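Local coordinates for peptidyl-prolyl cis-trans isomerase cyclophilin-type (Toxoplasma gondii, PDB 3BO7), which probably speeds protein folding by catalysing the cis-trans isomerisation of peptidyl-proline bonds, and is held here in complex with the immunosuppressant cyclosporin A, at residues K5-R10 / V171-F176; T13-L18 / V145-W149; Y42-I47 / G60-Q66; F89-F93 / H133-G137. All blocks are in the same frame, centred on the assembly; numbering follows the deposited sequence.

The four contacts tie together the cyclophilin fold. Interaction 1 pairs the first and last strands near the chain ends, and the other three are nested within the loop it closes. It touches interaction 2, R10 CG lying 3.6 Å from L18 O, because strands 7-13 and 16-22 are neighbours in the sheet. Interaction 3 joins two loops to each other, and interaction 4 joins a loop to the run into strand 135-141; they lie on opposite sides of the chain's centre, about 21 Å apart between centres. Interaction 4 borders the bound peptide: H133 packs on one of its modified side chains. The centre of interaction 2 is about 24 Å from that of interaction 4.

Interaction 1: K5-R10 / V171-F176; sequences KKGYLR and VFKNPF
This is an antiparallel strand pairing broken by a classic beta bulge, at the surface where the first strand of the chain (7-13) meets the end of the last (166-171). Y8 faces two residues, F172 and K173, and its carbonyl oxygen takes a hydrogen bond from each: F172 N lies 2.8 Å from Y8 O, and K173 N lies 3.2 Å from it. In return Y8 N donates to K173 O at 3.0 Å.

The side chains follow this register. K173 is fully extended, with CG anti to the backbone N (chi1 -169°), and runs beside Y8 in the same direction; its CD sits at the edge of the tyrosine ring, 4.1 Å from Y8 CD2. Its NZ reaches a water that is only weakly bonded by K6 N. From the bulge itself, the F172 ring turns its edge to R10 CB, 3.8 Å from F172 CE2, while F172 CZ lies over one face of the R10 guanidinium. Toward the chain ends P175 CG rests against K6 O at 3.6 Å, and K5 crosses F176 at about a right angle, bringing its NZ near F176 CE2.

Strand 16-22 flanks strand 7-13 on its other side, where E21 binds Y8 OH and N19 holds R10 NE. L9 and V171 share the opposite face and pack on L35 of helix 28-39.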
# COMPACT_ATOMS: atom_id res chain seq x y z
N LYS A 5 -2.92 12.63 -14.92
CA LYS A 5 -4.17 11.97 -14.44
C LYS A 5 -3.95 11.23 -13.13
O LYS A 5 -3.13 10.32 -13.05
CB LYS A 5 -4.76 11.05 -15.52
CG LYS A 5 -3.85 9.94 -16.03
CD LYS A 5 -4.68 8.92 -16.80
CE LYS A 5 -3.92 7.64 -17.08
NZ LYS A 5 -4.69 6.77 -18.02
N LYS A 6 -4.66 11.63 -12.09
CA LYS A 6 -4.48 11.05 -10.78
C LYS A 6 -5.75 10.35 -10.32
O LYS A 6 -6.83 10.65 -10.81
CB LYS A 6 -4.03 12.12 -9.77
CG LYS A 6 -3.12 13.18 -10.37
CD LYS A 6 -1.79 13.33 -9.62
CE LYS A 6 -0.78 12.29 -10.05
NZ LYS A 6 0.64 12.77 -9.91
N GLY A 7 -5.58 9.39 -9.41
CA GLY A 7 -6.69 8.73 -8.74
C GLY A 7 -6.75 9.23 -7.31
O GLY A 7 -5.74 9.65 -6.76
N TYR A 8 -7.94 9.22 -6.70
CA TYR A 8 -8.11 9.64 -5.30
C TYR A 8 -8.95 8.63 -4.54
O TYR A 8 -9.96 8.13 -5.06
CB TYR A 8 -8.69 11.06 -5.21
CG TYR A 8 -7.76 12.08 -5.83
CD1 TYR A 8 -6.68 12.57 -5.12
CD2 TYR A 8 -7.92 12.51 -7.16
CE1 TYR A 8 -5.80 13.47 -5.68
CE2 TYR A 8 -7.04 13.41 -7.74
CZ TYR A 8 -5.98 13.89 -6.99
OH TYR A 8 -5.09 14.79 -7.53
N LEU A 9 -8.51 8.30 -3.33
CA LEU A 9 -9.18 7.29 -2.51
C LEU A 9 -8.93 7.48 -1.03
O LEU A 9 -7.92 8.06 -0.62
CB LEU A 9 -8.78 5.86 -2.95
CG LEU A 9 -7.35 5.31 -2.86
CD1 LEU A 9 -7.05 4.71 -1.49
CD2 LEU A 9 -7.18 4.27 -3.94
N ARG A 10 -9.87 6.99 -0.22
CA ARG A 10 -9.70 6.94 1.23
C ARG A 10 -9.70 5.49 1.74
O ARG A 10 -10.62 4.72 1.46
CB ARG A 10 -10.79 7.75 1.93
CG ARG A 10 -10.63 7.86 3.43
CD ARG A 10 -11.80 8.62 4.04
NE ARG A 10 -11.73 10.03 3.69
CZ ARG A 10 -12.77 10.85 3.64
NH1 ARG A 10 -13.98 10.41 3.91
NH2 ARG A 10 -12.59 12.13 3.31
N VAL A 171 -13.24 4.96 -3.20
CA VAL A 171 -12.60 5.55 -4.36
C VAL A 171 -13.42 6.76 -4.83
O VAL A 171 -14.60 6.64 -5.13
CB VAL A 171 -12.41 4.52 -5.51
CG1 VAL A 171 -11.74 5.17 -6.71
CG2 VAL A 171 -11.58 3.33 -5.02
N PHE A 172 -12.77 7.93 -4.85
CA PHE A 172 -13.40 9.18 -5.25
C PHE A 172 -13.13 9.52 -6.70
O PHE A 172 -13.82 10.35 -7.29
CB PHE A 172 -12.91 10.33 -4.36
CG PHE A 172 -13.37 10.24 -2.94
CD1 PHE A 172 -14.61 10.73 -2.56
CD2 PHE A 172 -12.55 9.66 -1.98
CE1 PHE A 172 -15.03 10.63 -1.23
CE2 PHE A 172 -12.96 9.57 -0.66
CZ PHE A 172 -14.20 10.05 -0.28
N LYS A 173 -12.10 8.90 -7.27
CA LYS A 173 -11.76 9.11 -8.68
C LYS A 173 -10.84 8.02 -9.21
O LYS A 173 -9.72 7.82 -8.72
CB LYS A 173 -11.13 10.48 -8.92
CG LYS A 173 -11.01 10.82 -10.39
CD LYS A 173 -10.09 11.98 -10.61
CE LYS A 173 -9.99 12.33 -12.08
NZ LYS A 173 -8.89 13.30 -12.29
N ASN A 174 -11.32 7.31 -10.22
CA ASN A 174 -10.52 6.33 -10.91
C ASN A 174 -10.42 6.78 -12.36
O ASN A 174 -11.42 6.75 -13.07
CB ASN A 174 -11.16 4.95 -10.79
CG ASN A 174 -10.60 3.97 -11.78
OD1 ASN A 174 -9.61 4.24 -12.45
ND2 ASN A 174 -11.23 2.81 -11.89
N PRO A 175 -9.22 7.20 -12.80
CA PRO A 175 -9.06 7.70 -14.16
C PRO A 175 -9.01 6.63 -15.27
O PRO A 175 -8.88 6.98 -16.45
CB PRO A 175 -7.75 8.49 -14.08
CG PRO A 175 -6.97 7.80 -12.99
CD PRO A 175 -7.96 7.23 -12.03
N PHE A 176 -9.13 5.35 -14.92
CA PHE A 176 -9.13 4.28 -15.92
C PHE A 176 -10.54 3.75 -16.19
O PHE A 176 -11.47 4.51 -16.41
CB PHE A 176 -8.22 3.13 -15.48
CG PHE A 176 -6.84 3.56 -15.10
CD1 PHE A 176 -6.49 3.69 -13.76
CD2 PHE A 176 -5.90 3.84 -16.08
CE1 PHE A 176 -5.22 4.10 -13.40
CE2 PHE A 176 -4.62 4.25 -15.73
CZ PHE A 176 -4.28 4.38 -14.39
O HOH W 1 -6.52 14.34 -11.35

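Interaction 2: T13-L18 / V145-W149; sequences TTQGSL and VLRQW
W149 reaches from the helix to the hairpin turn at Q15 and G16, and its indole carries most of this contact. From CB the side chain leaves with CG anti to the carbonyl carbon (chi1 -69°), which sends the ring back toward segment 13-18. CD1 passes 4.1 Å from Q15 O, and the next atom, NE1, donates to that oxygen at 3.1 Å. The bond is somewhat bent, 153° at the hydrogen, and the indole nitrogen approaches from above the carbonyl plane rather than along a lone pair. Farther round, CZ2 comes edge-on to the T13 hydroxyl, 3.4 Å from OG1, with T13 CG2 close behind. At the far end of the benzene ring CZ3 meets L18 CD1 at 3.6 Å, and CH2 lies almost as near the same methyl.

V145, one helical turn earlier, covers one face of the indole with CG1, offset toward the rim. The same methyl rests 3.9 Å from G16 CA, where the absence of a side chain lets the helix come close. L146 CD1 adds to the apolar cluster by meeting L18 CD1 at 4.0 Å.

The turn is braced from within: T13 OG1 accepts from Q15 N in an ST turn and donates to G16 O, which also takes T13 N. Outside the two segments P164 touches W149, and the F48 ring meets the indole with planes at about 45°. The whole is a helix laid across the end of a beta hairpin, strand 7-13 to strand 16-22, as in the helix-capped beta barrel of cyclophilins.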
# COMPACT_ATOMS: atom_id res chain seq x y z
N THR A 13 -9.68 2.58 8.15
CA THR A 13 -9.29 1.46 9.03
C THR A 13 -9.91 1.58 10.41
O THR A 13 -10.50 2.60 10.77
CB THR A 13 -7.75 1.26 9.15
OG1 THR A 13 -7.18 2.23 10.04
CG2 THR A 13 -7.05 1.32 7.78
N THR A 14 -9.76 0.51 11.19
CA THR A 14 -10.23 0.46 12.57
C THR A 14 -9.45 1.41 13.47
O THR A 14 -9.78 1.57 14.65
CB THR A 14 -10.16 -0.98 13.13
OG1 THR A 14 -8.81 -1.46 13.05
CG2 THR A 14 -11.07 -1.92 12.33
N GLN A 15 -8.40 2.03 12.94
CA GLN A 15 -7.54 2.93 13.72
C GLN A 15 -7.18 4.20 12.94
O GLN A 15 -6.04 4.68 13.02
CB GLN A 15 -6.28 2.22 14.19
CG GLN A 15 -6.52 1.06 15.15
CD GLN A 15 -5.25 0.37 15.58
OE1 GLN A 15 -4.24 1.01 15.83
NE2 GLN A 15 -5.29 -0.96 15.66
N GLY A 16 -8.14 4.73 12.20
CA GLY A 16 -7.93 5.95 11.44
C GLY A 16 -8.11 5.77 9.95
O GLY A 16 -8.17 4.64 9.45
N SER A 17 -8.19 6.90 9.25
CA SER A 17 -8.39 6.91 7.80
C SER A 17 -7.28 7.67 7.08
O SER A 17 -6.73 8.64 7.61
CB SER A 17 -9.75 7.52 7.46
OG SER A 17 -10.81 6.67 7.86
N LEU A 18 -6.97 7.22 5.87
CA LEU A 18 -5.92 7.85 5.07
C LEU A 18 -6.46 8.29 3.72
O LEU A 18 -7.10 7.51 3.02
CB LEU A 18 -4.73 6.90 4.86
CG LEU A 18 -3.94 6.41 6.07
CD1 LEU A 18 -2.94 5.37 5.62
CD2 LEU A 18 -3.23 7.54 6.77
N VAL A 145 -2.53 10.07 11.55
CA VAL A 145 -2.93 8.67 11.75
C VAL A 145 -1.70 7.77 11.55
O VAL A 145 -1.44 6.85 12.33
CB VAL A 145 -4.08 8.26 10.78
CG1 VAL A 145 -4.23 6.73 10.69
CG2 VAL A 145 -5.39 8.90 11.21
N LEU A 146 -0.92 8.09 10.52
CA LEU A 146 0.31 7.39 10.20
C LEU A 146 1.30 7.49 11.35
O LEU A 146 1.90 6.50 11.74
CB LEU A 146 0.92 7.99 8.93
CG LEU A 146 1.45 7.09 7.82
CD1 LEU A 146 0.50 5.94 7.48
CD2 LEU A 146 1.73 7.95 6.59
N ARG A 147 1.43 8.70 11.91
CA ARG A 147 2.31 8.94 13.06
C ARG A 147 1.92 8.15 14.32
O ARG A 147 2.78 7.80 15.12
CB ARG A 147 2.40 10.44 13.35
CG ARG A 147 3.24 11.20 12.34
CD ARG A 147 3.35 12.68 12.67
NE ARG A 147 4.02 13.40 11.59
CZ ARG A 147 3.40 14.12 10.65
NH1 ARG A 147 2.07 14.25 10.66
NH2 ARG A 147 4.10 14.72 9.71
N GLN A 148 0.63 7.86 14.47
CA GLN A 148 0.16 7.00 15.56
C GLN A 148 0.44 5.53 15.28
O GLN A 148 0.76 4.77 16.20
CB GLN A 148 -1.34 7.21 15.83
CG GLN A 148 -1.69 8.50 16.57
CD GLN A 148 -0.79 8.76 17.78
OE1 GLN A 148 -0.75 7.97 18.73
NE2 GLN A 148 -0.05 9.87 17.75
N TRP A 149 0.32 5.13 14.01
CA TRP A 149 0.67 3.77 13.61
C TRP A 149 2.13 3.47 13.86
O TRP A 149 2.48 2.34 14.21
CB TRP A 149 0.36 3.53 12.14
CG TRP A 149 -1.10 3.49 11.81
CD1 TRP A 149 -2.15 3.60 12.68
CD2 TRP A 149 -1.67 3.29 10.52
NE1 TRP A 149 -3.34 3.51 12.00
CE2 TRP A 149 -3.07 3.31 10.67
CE3 TRP A 149 -1.12 3.10 9.24
CZ2 TRP A 149 -3.94 3.15 9.59
CZ3 TRP A 149 -1.99 2.94 8.17
CH2 TRP A 149 -3.38 2.96 8.35

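Interaction 3: Y42-I47 / G60-Q66; sequences YFDDTI and GRAELRQ. With SO4 (sulfate ion), chain L.
R65 sets out with CG anti to the backbone N (chi1 -164°) and then bends at chi3 (-75°), a course that carries its guanidinium to the carbonyl of Y42. Y42 has CG anti to its own N as well, and one face of its ring lies against R65 NH2. Both NE and NH2 of R65 grip one atom, Y42 O, at 3.1 and 2.9 Å, with the oxygen nearly in the guanidinium plane. The two planes stand 83° apart, NH2 sits over the ring's rim, and the cation-pi attraction is at most weak.

Farther along, Q66 N donates to D45 O at 3.0 Å. T46 N closes the type II turn on F43 O, and T46 OG1 adds a second bond to that oxygen at 2.6 Å. Water 2 links that hydroxyl and I47 O to G60 N, and two more waters join I47 to R61, whose NE binds a sulfate ion, probably a leftover of crystallisation.

Y42 OH goes to S117. The charge of R65 is met by the carbonyl oxygens of Y42 and S76, while the D45 carboxylate, salt-bridged to K165, probably adds only a long-range attraction; the polar part of this contact therefore rests on main-chain acceptors and bridging water.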
# COMPACT_ATOMS: atom_id res chain seq x y z
N TYR A 42 -11.47 -6.46 -2.47
CA TYR A 42 -10.28 -7.24 -2.12
C TYR A 42 -9.57 -6.84 -0.81
O TYR A 42 -9.16 -7.71 -0.04
CB TYR A 42 -9.31 -7.15 -3.29
CG TYR A 42 -8.00 -7.86 -3.15
CD1 TYR A 42 -7.84 -9.18 -3.58
CD2 TYR A 42 -6.89 -7.20 -2.61
CE1 TYR A 42 -6.62 -9.82 -3.46
CE2 TYR A 42 -5.68 -7.84 -2.48
CZ TYR A 42 -5.54 -9.14 -2.91
OH TYR A 42 -4.31 -9.74 -2.80
N PHE A 43 -9.44 -5.54 -0.57
CA PHE A 43 -8.67 -5.05 0.59
C PHE A 43 -9.46 -5.00 1.90
O PHE A 43 -8.87 -4.83 2.97
CB PHE A 43 -8.03 -3.69 0.29
CG PHE A 43 -6.94 -3.75 -0.74
CD1 PHE A 43 -5.68 -4.27 -0.43
CD2 PHE A 43 -7.17 -3.29 -2.04
CE1 PHE A 43 -4.67 -4.33 -1.39
CE2 PHE A 43 -6.17 -3.34 -3.01
CZ PHE A 43 -4.91 -3.86 -2.68
N ASP A 44 -10.78 -5.14 1.80
CA ASP A 44 -11.64 -5.17 2.99
C ASP A 44 -11.20 -6.31 3.89
O ASP A 44 -11.09 -7.45 3.43
CB ASP A 44 -13.11 -5.33 2.59
CG ASP A 44 -13.72 -4.06 2.00
OD1 ASP A 44 -12.97 -3.14 1.59
OD2 ASP A 44 -14.97 -3.99 1.95
N ASP A 45 -10.94 -5.97 5.15
CA ASP A 45 -10.55 -6.93 6.21
C ASP A 45 -9.06 -7.34 6.21
O ASP A 45 -8.62 -8.05 7.11
CB ASP A 45 -11.48 -8.15 6.26
CG ASP A 45 -12.93 -7.78 6.55
OD1 ASP A 45 -13.17 -6.88 7.39
OD2 ASP A 45 -13.84 -8.38 5.93
N THR A 46 -8.30 -6.90 5.21
CA THR A 46 -6.84 -7.05 5.28
C THR A 46 -6.29 -6.15 6.40
O THR A 46 -6.93 -5.16 6.79
CB THR A 46 -6.12 -6.76 3.94
OG1 THR A 46 -6.35 -5.40 3.53
CG2 THR A 46 -6.60 -7.71 2.85
N ILE A 47 -5.12 -6.50 6.90
CA ILE A 47 -4.49 -5.78 8.00
C ILE A 47 -3.19 -5.09 7.57
O ILE A 47 -2.73 -5.27 6.45
CB ILE A 47 -4.20 -6.72 9.21
CG1 ILE A 47 -3.40 -7.95 8.77
CG2 ILE A 47 -5.50 -7.11 9.93
CD1 ILE A 47 -2.86 -8.77 9.94
N GLY A 60 -1.87 -5.12 2.61
CA GLY A 60 -2.34 -5.64 1.32
C GLY A 60 -2.21 -7.14 1.07
O GLY A 60 -2.42 -7.60 -0.05
N ARG A 61 -1.85 -7.90 2.11
CA ARG A 61 -1.66 -9.33 1.96
C ARG A 61 -2.98 -10.11 2.10
O ARG A 61 -3.55 -10.20 3.18
CB ARG A 61 -0.61 -9.85 2.95
CG ARG A 61 -0.27 -11.32 2.73
CD ARG A 61 1.10 -11.72 3.27
NE ARG A 61 1.32 -13.15 3.03
CZ ARG A 61 1.89 -13.64 1.93
NH1 ARG A 61 2.33 -12.83 0.97
NH2 ARG A 61 2.04 -14.96 1.80
N ALA A 62 -3.45 -10.67 0.98
CA ALA A 62 -4.68 -11.47 0.96
C ALA A 62 -4.65 -12.64 1.95
O ALA A 62 -5.65 -12.91 2.63
CB ALA A 62 -4.94 -11.98 -0.45
N GLU A 63 -3.50 -13.30 2.05
CA GLU A 63 -3.31 -14.45 2.94
C GLU A 63 -3.54 -14.15 4.43
O GLU A 63 -3.80 -15.06 5.21
CB GLU A 63 -1.91 -15.05 2.75
CG GLU A 63 -1.68 -15.72 1.38
CD GLU A 63 -1.30 -14.75 0.27
OE1 GLU A 63 -1.28 -13.51 0.48
OE2 GLU A 63 -1.00 -15.23 -0.84
N LEU A 64 -3.45 -12.87 4.80
CA LEU A 64 -3.61 -12.45 6.19
C LEU A 64 -4.93 -11.72 6.47
O LEU A 64 -5.13 -11.19 7.57
CB LEU A 64 -2.43 -11.58 6.63
CG LEU A 64 -1.04 -12.23 6.68
CD1 LEU A 64 -0.01 -11.18 7.00
CD2 LEU A 64 -0.97 -13.37 7.70
N ARG A 65 -5.81 -11.71 5.48
CA ARG A 65 -7.14 -11.11 5.63
C ARG A 65 -7.93 -11.77 6.77
O ARG A 65 -8.08 -13.00 6.80
CB ARG A 65 -7.92 -11.23 4.33
CG ARG A 65 -9.13 -10.32 4.23
CD ARG A 65 -9.99 -10.67 3.03
NE ARG A 65 -9.41 -10.22 1.77
CZ ARG A 65 -8.92 -11.02 0.82
NH1 ARG A 65 -8.92 -12.33 0.98
NH2 ARG A 65 -8.44 -10.50 -0.29
N GLN A 66 -8.42 -10.94 7.68
CA GLN A 66 -9.19 -11.40 8.84
C GLN A 66 -10.66 -11.21 8.55
O GLN A 66 -11.30 -10.27 9.04
CB GLN A 66 -8.77 -10.65 10.10
CG GLN A 66 -7.39 -11.04 10.62
CD GLN A 66 -7.00 -10.26 11.87
OE1 GLN A 66 -7.83 -9.55 12.46
NE2 GLN A 66 -5.74 -10.40 12.29
S SO4 L . 1.07 -16.37 5.21
O1 SO4 L . 0.92 -14.93 5.02
O2 SO4 L . 0.75 -16.72 6.59
O3 SO4 L . 0.18 -17.12 4.32
O4 SO4 L . 2.45 -16.73 4.91
O HOH W 2 -3.88 -3.81 4.20
O HOH W 3 -3.83 -8.61 5.23
O HOH W 4 -1.33 -7.43 5.17

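Interaction 4: F89-F93 / H133-G137; sequences FEDEF and HTIFG. With SO4 (sulfate ion), chain I.
T134 plugs into the loop at D91 and E92, and its hydroxyl is the tight point of the contact. E92 N donates to T134 OG1 at 2.9 Å, nearly straight at 160°. With OG1 anti to the carbonyl carbon (chi1 -62°), the hydroxyl faces the loop and CG2 packs against E92 O, 3.5 Å away. D91 CA also closes on the hydroxyl, at 3.4 Å from T134 OG1. Nearby, the F93 ring has its edge toward T134 N, with CE1 3.9 Å from it.

The rest is looser and bridged by water. Water 5 accepts from T134 OG1 and donates to E90 O and to E92 OE1, so the threonine hydroxyl both receives and gives. Water 6 takes the N-H of T134 and donates to D91 OD1, while water 7 lies between E92 O and I135 O. At the outer end E90 is exposed, and its N donates to a second sulfate that R29 also binds.

The acids are anchored elsewhere: E92 by the backbone N of R29 and A30 at the start of helix 28-39, D91 by N115. H133, which packs on the bound peptide, has its ND1 on M107 O. What results is a polar, water-mediated seam in which one threonine hydroxyl joins the loop directly to the segment leading into strand 135-141.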
# COMPACT_ATOMS: atom_id res chain seq x y z
N PHE A 89 2.75 -7.98 -12.14
CA PHE A 89 3.04 -6.99 -13.17
C PHE A 89 4.40 -6.33 -12.97
O PHE A 89 4.97 -6.38 -11.87
CB PHE A 89 1.90 -5.96 -13.32
CG PHE A 89 1.58 -5.21 -12.06
CD1 PHE A 89 2.24 -4.01 -11.76
CD2 PHE A 89 0.63 -5.69 -11.18
CE1 PHE A 89 1.95 -3.32 -10.59
CE2 PHE A 89 0.34 -5.01 -10.02
CZ PHE A 89 0.99 -3.81 -9.72
N GLU A 90 4.90 -5.73 -14.04
CA GLU A 90 6.23 -5.16 -14.07
C GLU A 90 6.36 -3.90 -13.23
O GLU A 90 5.38 -3.21 -12.94
CB GLU A 90 6.66 -4.90 -15.51
CG GLU A 90 6.86 -6.17 -16.34
CD GLU A 90 7.42 -5.92 -17.73
OE1 GLU A 90 7.56 -6.90 -18.51
OE2 GLU A 90 7.74 -4.75 -18.05
N ASP A 91 7.59 -3.61 -12.83
CA ASP A 91 7.89 -2.43 -12.05
C ASP A 91 7.73 -1.17 -12.90
O ASP A 91 7.85 -1.21 -14.13
CB ASP A 91 9.31 -2.52 -11.48
CG ASP A 91 9.47 -3.64 -10.46
OD1 ASP A 91 8.58 -3.82 -9.60
OD2 ASP A 91 10.51 -4.34 -10.53
N GLU A 92 7.45 -0.06 -12.22
CA GLU A 92 7.34 1.24 -12.87
C GLU A 92 8.05 2.26 -12.02
O GLU A 92 7.62 2.55 -10.90
CB GLU A 92 5.89 1.64 -13.06
CG GLU A 92 5.06 0.68 -13.91
CD GLU A 92 3.58 0.93 -13.76
OE1 GLU A 92 3.04 0.64 -12.66
OE2 GLU A 92 2.96 1.41 -14.73
N PHE A 93 9.14 2.79 -12.56
CA PHE A 93 9.96 3.74 -11.86
C PHE A 93 9.90 5.06 -12.60
O PHE A 93 9.56 5.08 -13.79
CB PHE A 93 11.41 3.23 -11.75
CG PHE A 93 11.52 1.83 -11.18
CD1 PHE A 93 10.87 1.50 -9.98
CD2 PHE A 93 12.29 0.86 -11.82
CE1 PHE A 93 10.96 0.21 -9.45
CE2 PHE A 93 12.40 -0.44 -11.29
CZ PHE A 93 11.73 -0.75 -10.10
N HIS A 133 11.22 -0.56 -5.95
CA HIS A 133 9.81 -0.61 -5.61
C HIS A 133 9.00 0.46 -6.38
O HIS A 133 9.39 1.63 -6.41
CB HIS A 133 9.64 -0.46 -4.09
CG HIS A 133 10.29 -1.56 -3.32
ND1 HIS A 133 9.64 -2.73 -2.98
CD2 HIS A 133 11.55 -1.70 -2.85
CE1 HIS A 133 10.46 -3.53 -2.33
NE2 HIS A 133 11.64 -2.93 -2.24
N THR A 134 7.91 0.04 -7.00
CA THR A 134 7.01 0.95 -7.69
C THR A 134 6.32 1.85 -6.67
O THR A 134 5.51 1.37 -5.87
CB THR A 134 5.91 0.20 -8.49
OG1 THR A 134 6.51 -0.61 -9.51
CG2 THR A 134 4.95 1.20 -9.14
N ILE A 135 6.67 3.13 -6.70
CA ILE A 135 5.96 4.16 -5.97
C ILE A 135 4.77 4.50 -6.84
O ILE A 135 4.94 4.84 -8.01
CB ILE A 135 6.83 5.43 -5.77
CG1 ILE A 135 7.92 5.16 -4.73
CG2 ILE A 135 5.95 6.64 -5.36
CD1 ILE A 135 9.11 6.07 -4.83
N PHE A 136 3.57 4.41 -6.27
CA PHE A 136 2.38 4.66 -7.06
C PHE A 136 1.41 5.63 -6.40
O PHE A 136 0.33 5.90 -6.94
CB PHE A 136 1.70 3.34 -7.50
CG PHE A 136 1.10 2.53 -6.37
CD1 PHE A 136 -0.28 2.45 -6.22
CD2 PHE A 136 1.90 1.82 -5.48
CE1 PHE A 136 -0.85 1.70 -5.20
CE2 PHE A 136 1.34 1.08 -4.46
CZ PHE A 136 -0.03 1.01 -4.32
N GLY A 137 1.79 6.17 -5.26
CA GLY A 137 0.98 7.18 -4.62
C GLY A 137 1.61 7.90 -3.44
O GLY A 137 2.79 7.71 -3.12
S SO4 I . 2.54 -5.45 -17.08
O1 SO4 I . 2.58 -4.24 -16.28
O2 SO4 I . 1.19 -6.00 -17.08
O3 SO4 I . 2.93 -5.17 -18.47
O4 SO4 I . 3.49 -6.41 -16.52
O HOH W 5 4.38 -1.27 -11.16
O HOH W 6 7.76 -2.69 -7.20
O HOH W 7 7.44 4.62 -9.12